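Dermonecrotic toxin (Pasteurella multocida, PDB 2EBF) is a mitogenic dermonecrotic toxin that induces bone resorption and is associated with progressive atrophic rhinitis in pigs, represented here by its C-terminal region. Local coordinates at residues A[39-44]-A[738-743]; A[352-355]-A[361-364]; A[527-530]-A[536-539]; A[652-655]-A[661-664]. All blocks are in the same frame, centred on the assembly; numbering follows the deposited sequence.

Contact 1: residues A[39-44]-A[738-743]; sequences SPYSPF and TKPRLT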
loop_
_atom_site.group_PDB
_atom_site.type_symbol
_atom_site.label_atom_id
_atom_site.label_comp_id
_atom_site.label_asym_id
_atom_site.label_seq_id
_atom_site.Cartn_x
_atom_site.Cartn_y
_atom_site.Cartn_z
ATOM N N SER A 39 -16.912 -14.773 -11.656
ATOM C CA SER A 39 -18.351 -14.971 -11.889
ATOM C C SER A 39 -18.938 -14.141 -13.034
ATOM O O SER A 39 -18.665 -12.947 -13.135
ATOM C CB SER A 39 -19.138 -14.690 -10.606
ATOM O OG SER A 39 -20.531 -14.832 -10.829
ATOM N N PRO A 40 -19.783 -14.772 -13.877
ATOM C CA PRO A 40 -20.526 -14.064 -14.916
ATOM C C PRO A 40 -21.540 -13.074 -14.337
ATOM O O PRO A 40 -22.068 -12.231 -15.063
ATOM C CB PRO A 40 -21.259 -15.192 -15.653
ATOM C CG PRO A 40 -21.380 -16.277 -14.654
ATOM C CD PRO A 40 -20.090 -16.215 -13.882
ATOM N N TYR A 41 -21.806 -13.181 -13.034
ATOM C CA TYR A 41 -22.771 -12.286 -12.385
ATOM C C TYR A 41 -22.125 -11.088 -11.700
ATOM O O TYR A 41 -22.829 -10.199 -11.227
ATOM C CB TYR A 41 -23.618 -13.045 -11.363
ATOM C CG TYR A 41 -24.506 -14.109 -11.957
ATOM C CD1 TYR A 41 -24.240 -15.454 -11.730
ATOM C CD2 TYR A 41 -25.608 -13.773 -12.748
ATOM C CE1 TYR A 41 -25.039 -16.437 -12.266
ATOM C CE2 TYR A 41 -26.421 -14.760 -13.296
ATOM C CZ TYR A 41 -26.125 -16.087 -13.041
ATOM O OH TYR A 41 -26.905 -17.082 -13.563
ATOM N N SER A 42 -20.798 -11.074 -11.625
ATOM C CA SER A 42 -20.092 -9.964 -10.993
ATOM C C SER A 42 -20.106 -8.726 -11.889
ATOM O O SER A 42 -19.874 -8.848 -13.091
ATOM C CB SER A 42 -18.646 -10.349 -10.705
ATOM O OG SER A 42 -17.989 -9.259 -10.084
ATOM N N PRO A 43 -20.375 -7.530 -11.310
ATOM C CA PRO A 43 -20.225 -6.313 -12.104
ATOM C C PRO A 43 -18.780 -6.072 -12.548
ATOM O O PRO A 43 -18.552 -5.317 -13.497
ATOM C CB PRO A 43 -20.659 -5.193 -11.133
ATOM C CG PRO A 43 -20.473 -5.786 -9.765
ATOM C CD PRO A 43 -20.815 -7.237 -9.930
ATOM N N PHE A 44 -17.821 -6.717 -11.883
ATOM C CA PHE A 44 -16.394 -6.455 -12.121
ATOM C C PHE A 44 -15.720 -7.515 -12.970
ATOM O O PHE A 44 -14.527 -7.773 -12.825
ATOM C CB PHE A 44 -15.650 -6.279 -10.787
ATOM C CG PHE A 44 -16.225 -5.181 -9.926
ATOM C CD1 PHE A 44 -16.349 -5.343 -8.547
ATOM C CD2 PHE A 44 -16.670 -4.005 -10.503
ATOM C CE1 PHE A 44 -16.897 -4.327 -7.749
ATOM C CE2 PHE A 44 -17.245 -2.979 -9.718
ATOM C CZ PHE A 44 -17.343 -3.146 -8.333
ATOM N N THR A 738 -24.855 -4.346 -7.715
ATOM C CA THR A 738 -24.694 -5.803 -7.813
ATOM C C THR A 738 -25.819 -6.520 -8.568
ATOM O O THR A 738 -25.710 -7.719 -8.829
ATOM C CB THR A 738 -24.521 -6.492 -6.431
ATOM O OG1 THR A 738 -25.756 -6.441 -5.707
ATOM C CG2 THR A 738 -23.396 -5.826 -5.604
ATOM N N LYS A 739 -26.905 -5.820 -8.903
ATOM C CA LYS A 739 -27.917 -6.442 -9.762
ATOM C C LYS A 739 -27.244 -6.832 -11.092
ATOM O O LYS A 739 -26.622 -5.992 -11.740
ATOM C CB LYS A 739 -29.149 -5.542 -9.968
ATOM C CG LYS A 739 -30.235 -6.206 -10.820
ATOM C CD LYS A 739 -31.608 -5.600 -10.605
ATOM C CE LYS A 739 -32.607 -6.184 -11.595
ATOM N NZ LYS A 739 -33.953 -5.544 -11.490
ATOM N N PRO A 740 -27.299 -8.124 -11.454
ATOM C CA PRO A 740 -26.533 -8.602 -12.608
ATOM C C PRO A 740 -26.803 -7.843 -13.898
ATOM O O PRO A 740 -27.954 -7.595 -14.246
ATOM C CB PRO A 740 -26.955 -10.073 -12.717
ATOM C CG PRO A 740 -27.255 -10.455 -11.296
ATOM C CD PRO A 740 -27.996 -9.240 -10.779
ATOM N N ARG A 741 -25.727 -7.481 -14.587
ATOM C CA ARG A 741 -25.805 -6.679 -15.795
ATOM C C ARG A 741 -25.108 -7.366 -16.947
ATOM O O ARG A 741 -24.095 -8.037 -16.756
ATOM C CB ARG A 741 -25.088 -5.349 -15.589
ATOM C CG ARG A 741 -25.858 -4.307 -14.853
ATOM C CD ARG A 741 -24.980 -3.072 -14.700
ATOM N NE ARG A 741 -24.142 -3.139 -13.504
ATOM C CZ ARG A 741 -23.399 -2.134 -13.054
ATOM N NH1 ARG A 741 -23.349 -0.977 -13.722
ATOM N NH2 ARG A 741 -22.699 -2.294 -11.937
ATOM N N LEU A 742 -25.638 -7.149 -18.150
ATOM C CA LEU A 742 -24.923 -7.478 -19.378
ATOM C C LEU A 742 -23.769 -6.489 -19.549
ATOM O O LEU A 742 -23.804 -5.360 -19.018
ATOM C CB LEU A 742 -25.853 -7.424 -20.592
ATOM C CG LEU A 742 -26.915 -8.519 -20.719
ATOM C CD1 LEU A 742 -28.050 -8.056 -21.629
ATOM C CD2 LEU A 742 -26.304 -9.824 -21.227
ATOM N N THR A 743 -22.739 -6.923 -20.271
ATOM C CA THR A 743 -21.605 -6.059 -20.600
ATOM C C THR A 743 -22.092 -4.866 -21.443
ATOM O O THR A 743 -21.535 -3.759 -21.367
ATOM C CB THR A 743 -20.493 -6.865 -21.290
ATOM O OG1 THR A 743 -20.060 -7.907 -20.405
ATOM C CG2 THR A 743 -19.309 -5.989 -21.628
HETATM O O HOH W 1 -24.167 -10.011 -15.191
HETATM O O HOH W 2 -23.130 -7.928 -12.953
#

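Contact 2: residues A[352-355]-A[361-364]; sequences EQFA and ERIE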
loop_
_atom_site.group_PDB
_atom_site.type_symbol
_atom_site.label_atom_id
_atom_site.label_comp_id
_atom_site.label_asym_id
_atom_site.label_seq_id
_atom_site.Cartn_x
_atom_site.Cartn_y
_atom_site.Cartn_z
ATOM N N GLU A 352 8.037 15.705 33.504
ATOM C CA GLU A 352 8.561 16.026 34.835
ATOM C C GLU A 352 8.989 14.767 35.576
ATOM O O GLU A 352 9.991 14.769 36.289
ATOM C CB GLU A 352 7.521 16.784 35.663
ATOM C CG GLU A 352 7.093 18.106 35.063
ATOM C CD GLU A 352 6.082 18.850 35.931
ATOM O OE1 GLU A 352 5.673 18.312 36.990
ATOM O OE2 GLU A 352 5.695 19.979 35.544
ATOM N N GLN A 353 8.225 13.693 35.410
ATOM C CA GLN A 353 8.582 12.416 36.014
ATOM C C GLN A 353 9.897 11.881 35.430
ATOM O O GLN A 353 10.758 11.388 36.170
ATOM C CB GLN A 353 7.454 11.411 35.833
ATOM C CG GLN A 353 6.190 11.773 36.605
ATOM C CD GLN A 353 4.947 11.136 36.024
ATOM O OE1 GLN A 353 5.008 10.063 35.418
ATOM N NE2 GLN A 353 3.800 11.795 36.209
ATOM N N PHE A 354 10.042 11.999 34.109
ATOM C CA PHE A 354 11.292 11.673 33.413
ATOM C C PHE A 354 12.445 12.538 33.948
ATOM O O PHE A 354 13.491 12.012 34.320
ATOM C CB PHE A 354 11.120 11.851 31.896
ATOM C CG PHE A 354 12.278 11.331 31.080
ATOM C CD1 PHE A 354 13.168 12.211 30.471
ATOM C CD2 PHE A 354 12.467 9.962 30.909
ATOM C CE1 PHE A 354 14.249 11.731 29.705
ATOM C CE2 PHE A 354 13.545 9.471 30.151
ATOM C CZ PHE A 354 14.437 10.364 29.554
ATOM N N ALA A 355 12.235 13.853 34.005
ATOM C CA ALA A 355 13.246 14.786 34.533
ATOM C C ALA A 355 13.568 14.595 36.019
ATOM O O ALA A 355 14.635 15.012 36.481
ATOM C CB ALA A 355 12.832 16.228 34.271
ATOM N N GLU A 361 19.327 6.769 36.488
ATOM C CA GLU A 361 18.030 6.127 36.737
ATOM C C GLU A 361 17.215 6.071 35.445
ATOM O O GLU A 361 16.552 5.067 35.150
ATOM C CB GLU A 361 17.266 6.886 37.815
ATOM C CG GLU A 361 17.769 6.593 39.215
ATOM C CD GLU A 361 17.207 7.535 40.270
ATOM O OE1 GLU A 361 17.367 7.216 41.469
ATOM O OE2 GLU A 361 16.630 8.588 39.915
ATOM N N ARG A 362 17.279 7.156 34.677
ATOM C CA ARG A 362 16.665 7.202 33.351
ATOM C C ARG A 362 17.219 6.140 32.408
ATOM O O ARG A 362 16.459 5.464 31.720
ATOM C CB ARG A 362 16.809 8.586 32.738
ATOM C CG ARG A 362 15.701 9.538 33.163
ATOM C CD ARG A 362 15.969 10.939 32.694
ATOM N NE ARG A 362 16.624 11.737 33.718
ATOM C CZ ARG A 362 17.276 12.872 33.483
ATOM N NH1 ARG A 362 17.379 13.347 32.253
ATOM N NH2 ARG A 362 17.848 13.524 34.485
ATOM N N ILE A 363 18.540 5.988 32.378
ATOM C CA ILE A 363 19.170 4.993 31.511
ATOM C C ILE A 363 18.777 3.577 31.923
ATOM O O ILE A 363 18.517 2.722 31.057
ATOM C CB ILE A 363 20.713 5.122 31.500
ATOM C CG1 ILE A 363 21.126 6.506 30.974
ATOM C CG2 ILE A 363 21.336 3.978 30.688
ATOM C CD1 ILE A 363 22.624 6.834 31.143
ATOM N N GLU A 364 18.744 3.340 33.237
ATOM C CA GLU A 364 18.302 2.062 33.799
ATOM C C GLU A 364 16.858 1.752 33.439
ATOM O O GLU A 364 16.548 0.624 33.067
ATOM C CB GLU A 364 18.472 2.040 35.320
ATOM C CG GLU A 364 19.908 1.826 35.764
ATOM C CD GLU A 364 20.175 2.267 37.202
ATOM O OE1 GLU A 364 19.211 2.540 37.954
ATOM O OE2 GLU A 364 21.365 2.344 37.578
#

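Contact 3: residues A[527-530]-A[536-539]; sequences PATV and AWQF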
loop_
_atom_site.group_PDB
_atom_site.type_symbol
_atom_site.label_atom_id
_atom_site.label_comp_id
_atom_site.label_asym_id
_atom_site.label_seq_id
_atom_site.Cartn_x
_atom_site.Cartn_y
_atom_site.Cartn_z
ATOM N N PRO A 527 9.802 5.771 24.817
ATOM C CA PRO A 527 9.711 7.235 24.777
ATOM C C PRO A 527 10.650 7.885 23.753
ATOM O O PRO A 527 11.752 7.374 23.508
ATOM C CB PRO A 527 10.124 7.639 26.195
ATOM C CG PRO A 527 11.126 6.555 26.619
ATOM C CD PRO A 527 10.735 5.293 25.860
ATOM N N ALA A 528 10.219 8.999 23.159
ATOM C CA ALA A 528 11.128 9.859 22.386
ATOM C C ALA A 528 11.737 10.941 23.266
ATOM O O ALA A 528 11.064 11.510 24.138
ATOM C CB ALA A 528 10.427 10.488 21.207
ATOM N N THR A 529 13.005 11.245 23.014
ATOM C CA THR A 529 13.733 12.219 23.831
ATOM C C THR A 529 14.561 13.187 22.996
ATOM O O THR A 529 14.770 12.976 21.803
ATOM C CB THR A 529 14.666 11.536 24.865
ATOM O OG1 THR A 529 15.717 10.833 24.190
ATOM C CG2 THR A 529 13.899 10.594 25.777
ATOM N N VAL A 530 15.028 14.248 23.649
ATOM C CA VAL A 530 15.895 15.247 23.031
ATOM C C VAL A 530 16.906 15.717 24.070
ATOM O O VAL A 530 16.647 15.649 25.274
ATOM C CB VAL A 530 15.104 16.510 22.531
ATOM C CG1 VAL A 530 14.335 16.227 21.262
ATOM C CG2 VAL A 530 14.173 17.054 23.621
ATOM N N ALA A 536 20.617 19.070 28.866
ATOM C CA ALA A 536 19.588 18.357 29.606
ATOM C C ALA A 536 18.876 17.356 28.697
ATOM O O ALA A 536 18.530 17.671 27.557
ATOM C CB ALA A 536 18.593 19.333 30.214
ATOM N N TRP A 537 18.668 16.153 29.220
ATOM C CA TRP A 537 18.020 15.072 28.487
ATOM C C TRP A 537 16.553 15.041 28.879
ATOM O O TRP A 537 16.224 14.770 30.024
ATOM C CB TRP A 537 18.696 13.758 28.853
ATOM C CG TRP A 537 18.197 12.536 28.146
ATOM C CD1 TRP A 537 17.626 12.468 26.911
ATOM C CD2 TRP A 537 18.287 11.191 28.624
ATOM N NE1 TRP A 537 17.330 11.160 26.596
ATOM C CE2 TRP A 537 17.729 10.355 27.630
ATOM C CE3 TRP A 537 18.783 10.609 29.799
ATOM C CZ2 TRP A 537 17.650 8.965 27.775
ATOM C CZ3 TRP A 537 18.710 9.223 29.938
ATOM C CH2 TRP A 537 18.141 8.422 28.934
ATOM N N GLN A 538 15.671 15.314 27.924
ATOM C CA GLN A 538 14.259 15.429 28.256
ATOM C C GLN A 538 13.333 14.705 27.307
ATOM O O GLN A 538 13.687 14.434 26.163
ATOM C CB GLN A 538 13.854 16.896 28.357
ATOM C CG GLN A 538 14.156 17.711 27.132
ATOM C CD GLN A 538 14.446 19.166 27.466
ATOM O OE1 GLN A 538 14.472 19.559 28.637
ATOM N NE2 GLN A 538 14.660 19.975 26.433
ATOM N N PHE A 539 12.141 14.418 27.818
ATOM C CA PHE A 539 11.079 13.770 27.076
ATOM C C PHE A 539 10.574 14.668 25.957
ATOM O O PHE A 539 10.497 15.892 26.109
ATOM C CB PHE A 539 9.949 13.425 28.041
ATOM C CG PHE A 539 8.784 12.720 27.405
ATOM C CD1 PHE A 539 7.525 13.312 27.400
ATOM C CD2 PHE A 539 8.938 11.462 26.832
ATOM C CE1 PHE A 539 6.439 12.659 26.831
ATOM C CE2 PHE A 539 7.850 10.799 26.256
ATOM C CZ PHE A 539 6.608 11.400 26.251
#

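Contact 4: residues A[652-655]-A[661-664]; sequences WWRR and FSHQ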
loop_
_atom_site.group_PDB
_atom_site.type_symbol
_atom_site.label_atom_id
_atom_site.label_comp_id
_atom_site.label_asym_id
_atom_site.label_seq_id
_atom_site.Cartn_x
_atom_site.Cartn_y
_atom_site.Cartn_z
ATOM N N TRP A 652 -30.788 -11.353 -1.949
ATOM C CA TRP A 652 -30.010 -11.783 -3.107
ATOM C C TRP A 652 -30.830 -11.615 -4.377
ATOM O O TRP A 652 -32.002 -11.237 -4.323
ATOM C CB TRP A 652 -29.530 -13.245 -2.946
ATOM C CG TRP A 652 -30.640 -14.271 -2.906
ATOM C CD1 TRP A 652 -31.210 -14.912 -3.977
ATOM C CD2 TRP A 652 -31.304 -14.771 -1.739
ATOM N NE1 TRP A 652 -32.200 -15.768 -3.547
ATOM C CE2 TRP A 652 -32.276 -15.706 -2.178
ATOM C CE3 TRP A 652 -31.190 -14.506 -0.362
ATOM C CZ2 TRP A 652 -33.123 -16.379 -1.290
ATOM C CZ3 TRP A 652 -32.030 -15.186 0.524
ATOM C CH2 TRP A 652 -32.983 -16.115 0.051
ATOM N N TRP A 653 -30.196 -11.886 -5.510
ATOM C CA TRP A 653 -30.874 -11.789 -6.799
ATOM C C TRP A 653 -31.204 -13.168 -7.314
ATOM O O TRP A 653 -30.463 -14.140 -7.073
ATOM C CB TRP A 653 -30.013 -11.049 -7.838
ATOM C CG TRP A 653 -29.535 -9.709 -7.389
ATOM C CD1 TRP A 653 -28.256 -9.384 -7.050
ATOM C CD2 TRP A 653 -30.321 -8.517 -7.194
ATOM N NE1 TRP A 653 -28.184 -8.072 -6.666
ATOM C CE2 TRP A 653 -29.436 -7.511 -6.742
ATOM C CE3 TRP A 653 -31.682 -8.199 -7.370
ATOM C CZ2 TRP A 653 -29.853 -6.199 -6.471
ATOM C CZ3 TRP A 653 -32.104 -6.883 -7.088
ATOM C CH2 TRP A 653 -31.189 -5.908 -6.626
ATOM N N ARG A 654 -32.317 -13.256 -8.031
ATOM C CA ARG A 654 -32.740 -14.521 -8.614
ATOM C C ARG A 654 -33.163 -14.303 -10.068
ATOM O O ARG A 654 -33.920 -13.373 -10.366
ATOM C CB ARG A 654 -33.902 -15.120 -7.818
ATOM C CG ARG A 654 -34.280 -16.546 -8.238
ATOM C CD ARG A 654 -35.778 -16.650 -8.429
ATOM N NE ARG A 654 -36.452 -17.130 -7.245
ATOM C CZ ARG A 654 -37.754 -16.994 -6.995
ATOM N NH1 ARG A 654 -38.560 -16.356 -7.840
ATOM N NH2 ARG A 654 -38.247 -17.489 -5.874
ATOM N N ARG A 655 -32.660 -15.152 -10.965
ATOM C CA ARG A 655 -33.041 -15.073 -12.380
ATOM C C ARG A 655 -34.541 -15.286 -12.520
ATOM O O ARG A 655 -35.098 -16.214 -11.919
ATOM C CB ARG A 655 -32.253 -16.100 -13.212
ATOM C CG ARG A 655 -32.708 -16.287 -14.672
ATOM C CD ARG A 655 -32.630 -14.984 -15.466
ATOM N NE ARG A 655 -32.377 -15.176 -16.898
ATOM C CZ ARG A 655 -33.294 -15.504 -17.812
ATOM N NH1 ARG A 655 -34.559 -15.732 -17.472
ATOM N NH2 ARG A 655 -32.930 -15.626 -19.084
ATOM N N PHE A 661 -34.160 -10.021 -13.145
ATOM C CA PHE A 661 -33.705 -10.546 -11.855
ATOM C C PHE A 661 -34.590 -9.968 -10.759
ATOM O O PHE A 661 -34.825 -8.757 -10.721
ATOM C CB PHE A 661 -32.227 -10.208 -11.598
ATOM C CG PHE A 661 -31.268 -11.018 -12.429
ATOM C CD1 PHE A 661 -30.704 -12.184 -11.926
ATOM C CD2 PHE A 661 -30.940 -10.618 -13.728
ATOM C CE1 PHE A 661 -29.820 -12.953 -12.707
ATOM C CE2 PHE A 661 -30.060 -11.368 -14.511
ATOM C CZ PHE A 661 -29.502 -12.541 -14.002
ATOM N N SER A 662 -35.105 -10.838 -9.891
ATOM C CA SER A 662 -35.882 -10.398 -8.733
ATOM C C SER A 662 -34.968 -10.354 -7.518
ATOM O O SER A 662 -33.895 -10.967 -7.528
ATOM C CB SER A 662 -37.072 -11.325 -8.464
ATOM O OG SER A 662 -36.639 -12.654 -8.227
ATOM N N HIS A 663 -35.375 -9.605 -6.491
ATOM C CA HIS A 663 -34.728 -9.708 -5.181
ATOM C C HIS A 663 -35.500 -10.740 -4.338
ATOM O O HIS A 663 -36.738 -10.810 -4.399
ATOM C CB HIS A 663 -34.670 -8.333 -4.492
ATOM C CG HIS A 663 -35.994 -7.846 -3.988
ATOM N ND1 HIS A 663 -36.963 -7.322 -4.818
ATOM C CD2 HIS A 663 -36.501 -7.784 -2.731
ATOM C CE1 HIS A 663 -38.015 -6.973 -4.098
ATOM N NE2 HIS A 663 -37.760 -7.241 -2.829
ATOM N N GLN A 664 -34.765 -11.553 -3.580
ATOM C CA GLN A 664 -35.343 -12.558 -2.695
ATOM C C GLN A 664 -34.655 -12.364 -1.347
ATOM O O GLN A 664 -33.488 -11.986 -1.308
ATOM C CB GLN A 664 -35.056 -13.981 -3.216
ATOM C CG GLN A 664 -35.598 -14.293 -4.631
ATOM C CD GLN A 664 -37.126 -14.265 -4.727
ATOM O OE1 GLN A 664 -37.692 -13.696 -5.670
ATOM N NE2 GLN A 664 -37.796 -14.884 -3.763
HETATM O O HOH W 3 -40.403 -16.257 -3.852
#

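Contact 1: residues A[39-44]-A[738-743]
Tyr41 and Pro740 form the apolar part of this contact between a loop near the start of the chain and the C-terminal tail. The phenol ring brings one edge to the proline, with Tyr41 CD2 3.9 Å from Pro740 CB and Pro740 CG just beyond. Phe661 of strand 660-673 touches both residues. The ring of Pro43 rests beside the guanidinium of Arg741, Pro43 CB 3.6 Å from Arg741 NH2, in an oblique van der Waals approach. A bend at chi3 (-87°) turns the end of Arg741 back toward the proline; its charge is paired with Glu133 through NH1, and NH2 is bonded to Phe737 O.

No direct hydrogen bond spans the two segments. One water donates to Tyr41 O at 2.9 Å and accepts from Arg741 N at 3.1 Å. A second water donates to Pro40 O; its link to Arg741 O is too short to be relied on. Asn716 ND2 binds both Tyr41 O and Thr738 O, and Arg45 binds Ser42 O and Arg741 O.

Bonds inside 39-44 shape its side of the contact. A type I turn is closed by Ser42 N to Ser39 O at 3.2 Å. Two ST turns add to it, Ser39 OG accepting from Tyr41 N at 3.0 Å and Ser42 OG from Phe44 N at 3.1 Å.

With little direct apolar overlap, this surface contact relies on water and the side chains of Asn716 and Arg45 to join backbone groups of loop and tail, while the salt bridge to Glu133 probably helps steady the arginine beside Pro43.

Contact 2: residues A[352-355]-A[361-364]
Phe354 and Arg362 mark the nearest backbone approach of two successive helices, 350-356 and 359-370, their CA atoms 7.0 Å apart across a very short connection. Both segments are fully helical. Phe354 lies close to the C-terminal end of the first helix and Arg362 in the opening turn of the second, so the arginine side chain reaches back to the helix just completed.

The aliphatic part of Arg362 lies over one face of the Phe354 ring and crosses it at about a right angle. Its CD atom sits above the middle of the ring, 3.5 Å from the Phe354 centroid and 13° off the ring normal, a clear CH-pi contact. Arg362 CG reaches the rim, 3.7 Å from Phe354 CE2. The phenyl group projects toward the second helix because its CG is anti to the backbone N (chi1 -171°). The Phe354 ring also meets Trp537 edge-to-face.

Beyond CD the arginine bends at chi3 (-95°), and its guanidinium stands steeply to the phenyl plane. Arg362 CZ is 5.4 Å from the Phe354 centroid, so any cation-pi attraction is weak. Arg362 NE comes within 3.2 Å of Phe354 O, but the angle is too poor for a hydrogen bond. The guanidinium bonds through NH2 to Met357 O, and NE makes a weak bond to Ser358 O.

The chemistry is therefore divided: methylenes cover the aromatic face, while the charged head turns to carbonyls at the helix junction, where their partial negative charge would probably help stabilise it.

Contact 3: residues A[527-530]-A[536-539]
Val530 and Gln538 form an antiparallel hydrogen-bonded pair: Gln538 N to Val530 O, nearly straight at 2.8 Å, and Val530 N to Gln538 O, somewhat more bent at 2.9 Å. A side-chain bond reinforces them. Trp537 NE1 donates to Thr529 OG1 at 2.9 Å, and the hydroxyl lies almost in the indole plane, at the ring edge. OG1 sits between the backbone N and carbonyl carbon of Thr529 (chi1 66°), where it also bonds to Ala374 O of the adjoining strand, so this buried hydroxyl joins three strands.

Next to this pair, Thr529 faces Phe539 in a non-hydrogen-bonded position, its CA 3.2 Å from Gln538 O in a CA-H...O contact. Val530 and Gln538 turn their side chains to the same face, where Val530 CG2 lies 3.6 Å from Gln538 CG.

Packing spreads to the start of the first segment. Pro527 CB meets the edge of the Phe539 ring, 3.9 Å from CE2, and Ala528 O approaches Phe539 CD2 obliquely. Tyr350 meets the Phe539 ring edge-to-face, while Phe375 and Phe384 adjoin Trp537.

The two strands make a beta hairpin at one margin of a mixed sheet. Strand 528-531 runs parallel to 372-376 on its inner side, and 537-539 turns back antiparallel to form the outermost strand.

Contact 4: residues A[652-655]-A[661-664]
Gln664 passes between Trp652 and Arg654, the three side chains sharing one face of the hairpin. Its CB lies over the indole, 3.7 Å from the centroid of the Trp652 five-membered ring. A bend at chi2 (-65°) then carries the amide across to Arg654, where amide and guanidinium stack with their planes 12° apart. Gln664 OE1 lies over the middle of the Arg654 guanidinium, 3.5 Å above its plane, while the two donors Arg654 NH2 and Gln664 NE2 lie 3.4 Å apart without bonding. A water accepts from Gln664 NE2 at 2.9 Å and, weakly, from Arg654 NH2. Arg654 NH1 forms a salt bridge with Glu656, whose carboxylate also bonds to Ser662 OG.

On the other face, Trp653 CZ3 meets His663 CB at 3.9 Å, obliquely to the indole. Phe661 sets CE1 4.0 Å from Arg655 CB. Backbone bonds fix this alternation: Trp652 pairs with Gln664 and Arg654 with Ser662.

The segments belong to the long hairpin of strands 643-656 and 660-673, central in the antiparallel C3 sheet. Strand 717-720 flanks the former and 676-681 the latter, while His663 NE2 bonds to Ala730 O at the end of helix 726-730.

The contacts gather in two distant groups. Contacts 1 and 4 have centres about 13 Å apart and touch: Thr738 OG1 and Trp653 NE1, 3.1 Å apart, probably share a hydrogen bond, anchoring the tail on the C3 hairpin. Contacts 2 and 3, centres about 9 Å apart, pack helices against the sheet margin in the C2 region. Contacts 2 and 4 are about 67 Å apart between centres. Contact 1 joins opposite ends of the chain and encloses the others in sequence. The phosphonate, bound at Gly624 to Ser628 beside the Cys620-Cys626 disulfide, lies about 12 Å from the Gln664 side chain in contact 4; C3 probably carries the thiol protease-like catalytic triad described for this C-terminal region.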